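Local coordinates for beta-N-acetylhexosaminidase (Bacteroides fragilis, PDB 4PYS), which probably hydrolyses terminal beta-linked N-acetylhexosamine residues from glycans, as a family 20 glycoside hydrolase, at residues A[143-146]-A[147-150]; A[317-320]-A[321-324]. All blocks are in the same frame, centred on the assembly; numbering follows the deposited sequence.

Contact 1. Residues A[143-146]-A[147-150]; sequences YQKV and STIK
The carbonyl oxygen of Lys-145 takes two backbone N-H groups of the helix that opens here. Ile-149 N lies 3.0 Å from Lys-145 O in an almost straight bond (162° at the hydrogen). Thr-148 N also reaches it, by a weak bond bent to 130°. One residue on, Lys-150 N makes the same i to i+4 bond, 2.9 Å from Val-146 O. Around this frame the side chains touch by van der Waals contact. Gln-144 CB lies 3.9 Å from Thr-148 CG2, while its amide oxygen OE1 comes 3.8 Å from Ile-149 CD1, the two chains crossing at about a right angle. The bend of Gln-144 at chi2 (89°) turns its amide toward the end of strand 132-138, where NE2 bonds to Asp-138 O and OE1 to Ser-139 OG just beyond the strand, fixing the rotation of the group. The methylene CG of Lys-145 rests 3.7 Å from Thr-148 OG1, a hydroxyl bonded to Glu-443, which also binds Lys-145 N. Val-146 CG1 touches CE of the extended Lys-150, 3.9 Å away, and the ammonium goes on to a salt bridge with Glu-208. With Lys-145 as N-cap residue, this is the start of helix 146-158, following strand 132-138 in the TIM-barrel-type catalytic domain.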
ATOM      1  N   TYR A 143      10.533 -12.974  -3.486  1.00 23.95           N
ATOM      2  CA  TYR A 143      11.401 -12.021  -2.799  1.00 22.83           C
ATOM      3  C   TYR A 143      11.807 -10.921  -3.772  1.00 26.32           C
ATOM      4  O   TYR A 143      12.247 -11.216  -4.885  1.00 27.27           O
ATOM      5  CB  TYR A 143      12.651 -12.749  -2.256  1.00 27.17           C
ATOM      6  CG  TYR A 143      13.737 -11.811  -1.771  1.00 30.36           C
ATOM      7  CD1 TYR A 143      13.671 -11.223  -0.504  1.00 31.00           C
ATOM      8  CD2 TYR A 143      14.819 -11.500  -2.584  1.00 31.93           C
ATOM      9  CE1 TYR A 143      14.665 -10.352  -0.068  1.00 30.59           C
ATOM     10  CE2 TYR A 143      15.808 -10.637  -2.163  1.00 32.60           C
ATOM     11  CZ  TYR A 143      15.729 -10.065  -0.907  1.00 35.92           C
ATOM     12  OH  TYR A 143      16.725  -9.200  -0.501  1.00 36.76           O
ATOM     13  N   GLN A 144      11.624  -9.663  -3.371  1.00 25.91           N
ATOM     14  CA  GLN A 144      12.161  -8.542  -4.137  1.00 25.89           C
ATOM     15  C   GLN A 144      13.289  -7.902  -3.350  1.00 23.62           C
ATOM     16  O   GLN A 144      13.181  -7.740  -2.124  1.00 27.65           O
ATOM     17  CB  GLN A 144      11.074  -7.500  -4.413  1.00 24.69           C
ATOM     18  CG  GLN A 144       9.871  -8.047  -5.175  1.00 21.60           C
ATOM     19  CD  GLN A 144       8.817  -8.593  -4.254  1.00 26.87           C
ATOM     20  OE1 GLN A 144       8.831  -8.320  -3.053  1.00 27.31           O
ATOM     21  NE2 GLN A 144       7.878  -9.351  -4.809  1.00 24.47           N
ATOM     22  N   LYS A 145      14.360  -7.509  -4.034  1.00 24.12           N
ATOM     23  CA  LYS A 145      15.467  -6.873  -3.318  1.00 28.26           C
ATOM     24  C   LYS A 145      15.058  -5.553  -2.683  1.00 29.18           C
ATOM     25  O   LYS A 145      14.049  -4.952  -3.061  1.00 24.94           O
ATOM     26  CB  LYS A 145      16.726  -6.724  -4.176  1.00 38.56           C
ATOM     27  CG  LYS A 145      16.527  -6.349  -5.614  1.00 48.21           C
ATOM     28  CD  LYS A 145      17.781  -6.752  -6.388  1.00 54.99           C
ATOM     29  CE  LYS A 145      17.605  -6.590  -7.886  1.00 61.14           C
ATOM     30  NZ  LYS A 145      17.790  -5.181  -8.327  1.00 64.57           N
ATOM     31  N   VAL A 146      15.831  -5.121  -1.695  1.00 26.76           N
ATOM     32  CA  VAL A 146      15.489  -3.910  -0.951  1.00 25.69           C
ATOM     33  C   VAL A 146      15.314  -2.704  -1.872  1.00 26.16           C
ATOM     34  O   VAL A 146      14.385  -1.914  -1.685  1.00 22.26           O
ATOM     35  CB  VAL A 146      16.545  -3.614   0.136  1.00 30.05           C
ATOM     36  CG1 VAL A 146      16.342  -2.238   0.725  1.00 31.26           C
ATOM     37  CG2 VAL A 146      16.476  -4.667   1.224  1.00 33.87           C
ATOM     38  N   SER A 147      16.179  -2.568  -2.875  1.00 28.36           N
ATOM     39  CA  SER A 147      16.059  -1.422  -3.790  1.00 28.32           C
ATOM     40  C   SER A 147      14.739  -1.448  -4.562  1.00 27.91           C
ATOM     41  O   SER A 147      14.219  -0.404  -4.959  1.00 25.62           O
ATOM     42  CB  SER A 147      17.250  -1.355  -4.750  1.00 29.33           C
ATOM     43  OG  SER A 147      17.352  -2.532  -5.528  1.00 30.02           O
ATOM     44  N   THR A 148      14.196  -2.645  -4.770  1.00 21.87           N
ATOM     45  CA  THR A 148      12.915  -2.797  -5.462  1.00 22.09           C
ATOM     46  C   THR A 148      11.740  -2.485  -4.543  1.00 22.03           C
ATOM     47  O   THR A 148      10.765  -1.860  -4.965  1.00 21.64           O
ATOM     48  CB  THR A 148      12.777  -4.195  -6.095  1.00 25.84           C
ATOM     49  OG1 THR A 148      13.804  -4.369  -7.088  1.00 25.89           O
ATOM     50  CG2 THR A 148      11.410  -4.375  -6.750  1.00 26.21           C
ATOM     51  N   ILE A 149      11.827  -2.901  -3.281  1.00 19.45           N
ATOM     52  CA  ILE A 149      10.836  -2.461  -2.303  1.00 18.41           C
ATOM     53  C   ILE A 149      10.817  -0.929  -2.257  1.00 21.36           C
ATOM     54  O   ILE A 149       9.751  -0.304  -2.284  1.00 18.98           O
ATOM     55  CB  ILE A 149      11.135  -3.016  -0.898  1.00 20.99           C
ATOM     56  CG1 ILE A 149      11.182  -4.552  -0.912  1.00 23.64           C
ATOM     57  CG2 ILE A 149      10.098  -2.497   0.113  1.00 24.36           C
ATOM     58  CD1 ILE A 149       9.828  -5.193  -1.238  1.00 23.88           C
ATOM     59  N   LYS A 150      11.996  -0.313  -2.220  1.00 21.56           N
ATOM     60  CA  LYS A 150      12.068   1.156  -2.206  1.00 20.41           C
ATOM     61  C   LYS A 150      11.434   1.777  -3.445  1.00 20.50           C
ATOM     62  O   LYS A 150      10.761   2.800  -3.350  1.00 20.75           O
ATOM     63  CB  LYS A 150      13.526   1.624  -2.084  1.00 22.84           C
ATOM     64  CG  LYS A 150      14.122   1.404  -0.696  1.00 22.73           C
ATOM     65  CD  LYS A 150      15.564   1.854  -0.663  1.00 26.37           C
ATOM     66  CE  LYS A 150      16.154   1.695   0.725  1.00 37.17           C
ATOM     67  NZ  LYS A 150      17.583   2.114   0.730  1.00 38.53           N
TER

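Contact 2. Residues A[317-320]-A[321-324]; sequences HDLQ and LWFS
The methyl CD1 of Leu-321 comes obliquely to the His-317 ring, 3.8 Å from His-317 NE2; the same nitrogen has a weak hydrogen bond to Lys-347 O. Leu-319 CD1 likewise approaches the Trp-322 indole at a slant, 3.8 Å from its CE3 carbon, and this is an apolar contact between residues three apart. At the edge of the Phe-323 ring, near its plane, lies the carbonyl oxygen of Gln-320.

That oxygen accepts two hydrogen bonds. Ser-324 N binds Gln-320 O at 2.8 Å, and Ser-324 OG donates to the same Gln-320 O at 2.9 Å from the opposite face of the carbonyl plane, 37° out of it. The hydroxyl gets there because chi1 of -65° sets OG beside the serine's own backbone N, folding it back over the preceding turn and satisfying a buried polar group within the helix. The other backbone bonds between 317-320 and 321-324 are i to i+4; Phe-323 N to Leu-319 O, at 2.8 Å, is nearly straight (167°).

Leu-321 joins two neighbours through one methyl: besides the histidine, CD1 lies 3.8 Å from Asp-318 OD1. The carboxylate is held from outside, OD1 by Tyr-350 N and OD2 by Lys-314 N, which fixes its rotation. Gln-320, extended beyond CG, carries its amide off to Gly-290 O through NE2.

All of this belongs to the first half of helix 316-333. Leu-319 and Trp-322 pack on Arg-307 of helix 302-310, Trp-322 also meets Tyr-350 edge-to-face, and both Trp-322 and Phe-323 rest on Leu-267 of helix 264-280, so these side chains join the helix to two others, while Leu-321 turns to the loop at Val-344.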
ATOM      1  N   HIS A 317     -15.099 -22.347  11.851  1.00 68.45           N
ATOM      2  CA  HIS A 317     -15.128 -20.955  11.418  1.00 68.24           C
ATOM      3  C   HIS A 317     -15.152 -20.013  12.613  1.00 68.66           C
ATOM      4  O   HIS A 317     -14.426 -19.017  12.647  1.00 64.02           O
ATOM      5  CB  HIS A 317     -16.347 -20.671  10.542  1.00 65.65           C
ATOM      6  CG  HIS A 317     -16.527 -19.217  10.231  1.00 64.47           C
ATOM      7  ND1 HIS A 317     -15.755 -18.556   9.299  1.00 62.48           N
ATOM      8  CD2 HIS A 317     -17.367 -18.291  10.750  1.00 63.67           C
ATOM      9  CE1 HIS A 317     -16.121 -17.288   9.247  1.00 63.90           C
ATOM     10  NE2 HIS A 317     -17.099 -17.100  10.117  1.00 63.87           N
ATOM     11  N   ASP A 318     -16.000 -20.336  13.586  1.00 69.94           N
ATOM     12  CA  ASP A 318     -16.144 -19.525  14.788  1.00 71.73           C
ATOM     13  C   ASP A 318     -14.832 -19.519  15.573  1.00 68.34           C
ATOM     14  O   ASP A 318     -14.487 -18.527  16.221  1.00 67.30           O
ATOM     15  CB  ASP A 318     -17.287 -20.060  15.655  1.00 77.87           C
ATOM     16  CG  ASP A 318     -17.980 -18.967  16.447  1.00 79.49           C
ATOM     17  OD1 ASP A 318     -18.002 -17.808  15.976  1.00 75.26           O
ATOM     18  OD2 ASP A 318     -18.512 -19.271  17.536  1.00 80.17           O
ATOM     19  N   LEU A 319     -14.104 -20.630  15.501  1.00 59.06           N
ATOM     20  CA  LEU A 319     -12.780 -20.721  16.100  1.00 60.54           C
ATOM     21  C   LEU A 319     -11.822 -19.711  15.472  1.00 60.96           C
ATOM     22  O   LEU A 319     -11.007 -19.095  16.166  1.00 59.79           O
ATOM     23  CB  LEU A 319     -12.210 -22.132  15.950  1.00 64.34           C
ATOM     24  CG  LEU A 319     -10.822 -22.295  16.575  1.00 66.27           C
ATOM     25  CD1 LEU A 319     -10.844 -21.831  18.027  1.00 68.28           C
ATOM     26  CD2 LEU A 319     -10.324 -23.728  16.482  1.00 66.87           C
ATOM     27  N   GLN A 320     -11.913 -19.545  14.157  1.00 57.62           N
ATOM     28  CA  GLN A 320     -11.033 -18.612  13.468  1.00 54.06           C
ATOM     29  C   GLN A 320     -11.344 -17.186  13.916  1.00 51.82           C
ATOM     30  O   GLN A 320     -10.439 -16.374  14.101  1.00 52.50           O
ATOM     31  CB  GLN A 320     -11.148 -18.754  11.947  1.00 56.37           C
ATOM     32  CG  GLN A 320      -9.848 -18.394  11.229  1.00 67.54           C
ATOM     33  CD  GLN A 320     -10.038 -18.064   9.761  1.00 69.96           C
ATOM     34  OE1 GLN A 320     -10.557 -18.873   8.993  1.00 78.26           O
ATOM     35  NE2 GLN A 320      -9.604 -16.872   9.362  1.00 67.97           N
ATOM     36  N   LEU A 321     -12.628 -16.896  14.107  1.00 52.37           N
ATOM     37  CA  LEU A 321     -13.059 -15.611  14.651  1.00 54.00           C
ATOM     38  C   LEU A 321     -12.516 -15.393  16.064  1.00 54.17           C
ATOM     39  O   LEU A 321     -11.993 -14.321  16.377  1.00 51.66           O
ATOM     40  CB  LEU A 321     -14.585 -15.520  14.663  1.00 60.34           C
ATOM     41  CG  LEU A 321     -15.246 -15.307  13.307  1.00 59.27           C
ATOM     42  CD1 LEU A 321     -16.762 -15.288  13.412  1.00 63.67           C
ATOM     43  CD2 LEU A 321     -14.756 -14.010  12.762  1.00 57.02           C
ATOM     44  N   TRP A 322     -12.655 -16.408  16.911  1.00 52.53           N
ATOM     45  CA  TRP A 322     -12.125 -16.353  18.272  1.00 56.78           C
ATOM     46  C   TRP A 322     -10.627 -16.082  18.247  1.00 59.48           C
ATOM     47  O   TRP A 322     -10.130 -15.212  18.961  1.00 56.35           O
ATOM     48  CB  TRP A 322     -12.399 -17.658  19.019  1.00 55.61           C
ATOM     49  CG  TRP A 322     -11.788 -17.695  20.398  1.00 56.18           C
ATOM     50  CD1 TRP A 322     -12.325 -17.191  21.549  1.00 62.29           C
ATOM     51  CD2 TRP A 322     -10.526 -18.271  20.764  1.00 58.43           C
ATOM     52  NE1 TRP A 322     -11.475 -17.419  22.608  1.00 62.77           N
ATOM     53  CE2 TRP A 322     -10.364 -18.078  22.151  1.00 58.02           C
ATOM     54  CE3 TRP A 322      -9.517 -18.927  20.052  1.00 54.13           C
ATOM     55  CZ2 TRP A 322      -9.232 -18.519  22.838  1.00 57.82           C
ATOM     56  CZ3 TRP A 322      -8.395 -19.364  20.737  1.00 55.39           C
ATOM     57  CH2 TRP A 322      -8.262 -19.158  22.114  1.00 57.01           C
ATOM     58  N   PHE A 323      -9.918 -16.833  17.410  1.00 55.79           N
ATOM     59  CA  PHE A 323      -8.489 -16.645  17.232  1.00 53.42           C
ATOM     60  C   PHE A 323      -8.160 -15.229  16.747  1.00 46.86           C
ATOM     61  O   PHE A 323      -7.271 -14.567  17.284  1.00 41.62           O
ATOM     62  CB  PHE A 323      -7.944 -17.675  16.245  1.00 56.69           C
ATOM     63  CG  PHE A 323      -6.525 -17.421  15.843  1.00 54.42           C
ATOM     64  CD1 PHE A 323      -5.479 -17.876  16.633  1.00 58.38           C
ATOM     65  CD2 PHE A 323      -6.233 -16.711  14.681  1.00 54.85           C
ATOM     66  CE1 PHE A 323      -4.170 -17.632  16.275  1.00 59.03           C
ATOM     67  CE2 PHE A 323      -4.926 -16.464  14.316  1.00 53.78           C
ATOM     68  CZ  PHE A 323      -3.891 -16.927  15.114  1.00 50.80           C
ATOM     69  N   SER A 324      -8.872 -14.774  15.722  1.00 40.40           N
ATOM     70  CA  SER A 324      -8.667 -13.435  15.193  1.00 40.42           C
ATOM     71  C   SER A 324      -8.952 -12.402  16.273  1.00 42.24           C
ATOM     72  O   SER A 324      -8.263 -11.393  16.383  1.00 38.62           O
ATOM     73  CB  SER A 324      -9.573 -13.194  13.986  1.00 42.72           C
ATOM     74  OG  SER A 324      -9.222 -14.049  12.918  1.00 45.05           O
TER

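How the contacts relate
Contacts 1 and 2 are separate local arrangements in one family 20 catalytic region: their centres lie 34 Å apart and their nearest atoms about 24 Å, so neither touches the other. In chain order 143-150 comes first, opening helix 146-158, and 317-324 follows within helix 316-333. Distance from the centre of the chain also differs, about 14 Å for contact 1 and 26 Å for contact 2. The zinc ion, bound by Cys-242, Cys-260, Cys-301 and Cys-304, belongs to the surroundings of contact 2: the side chain of Leu-319 is about 6 Å from the metal and touches Cys-304.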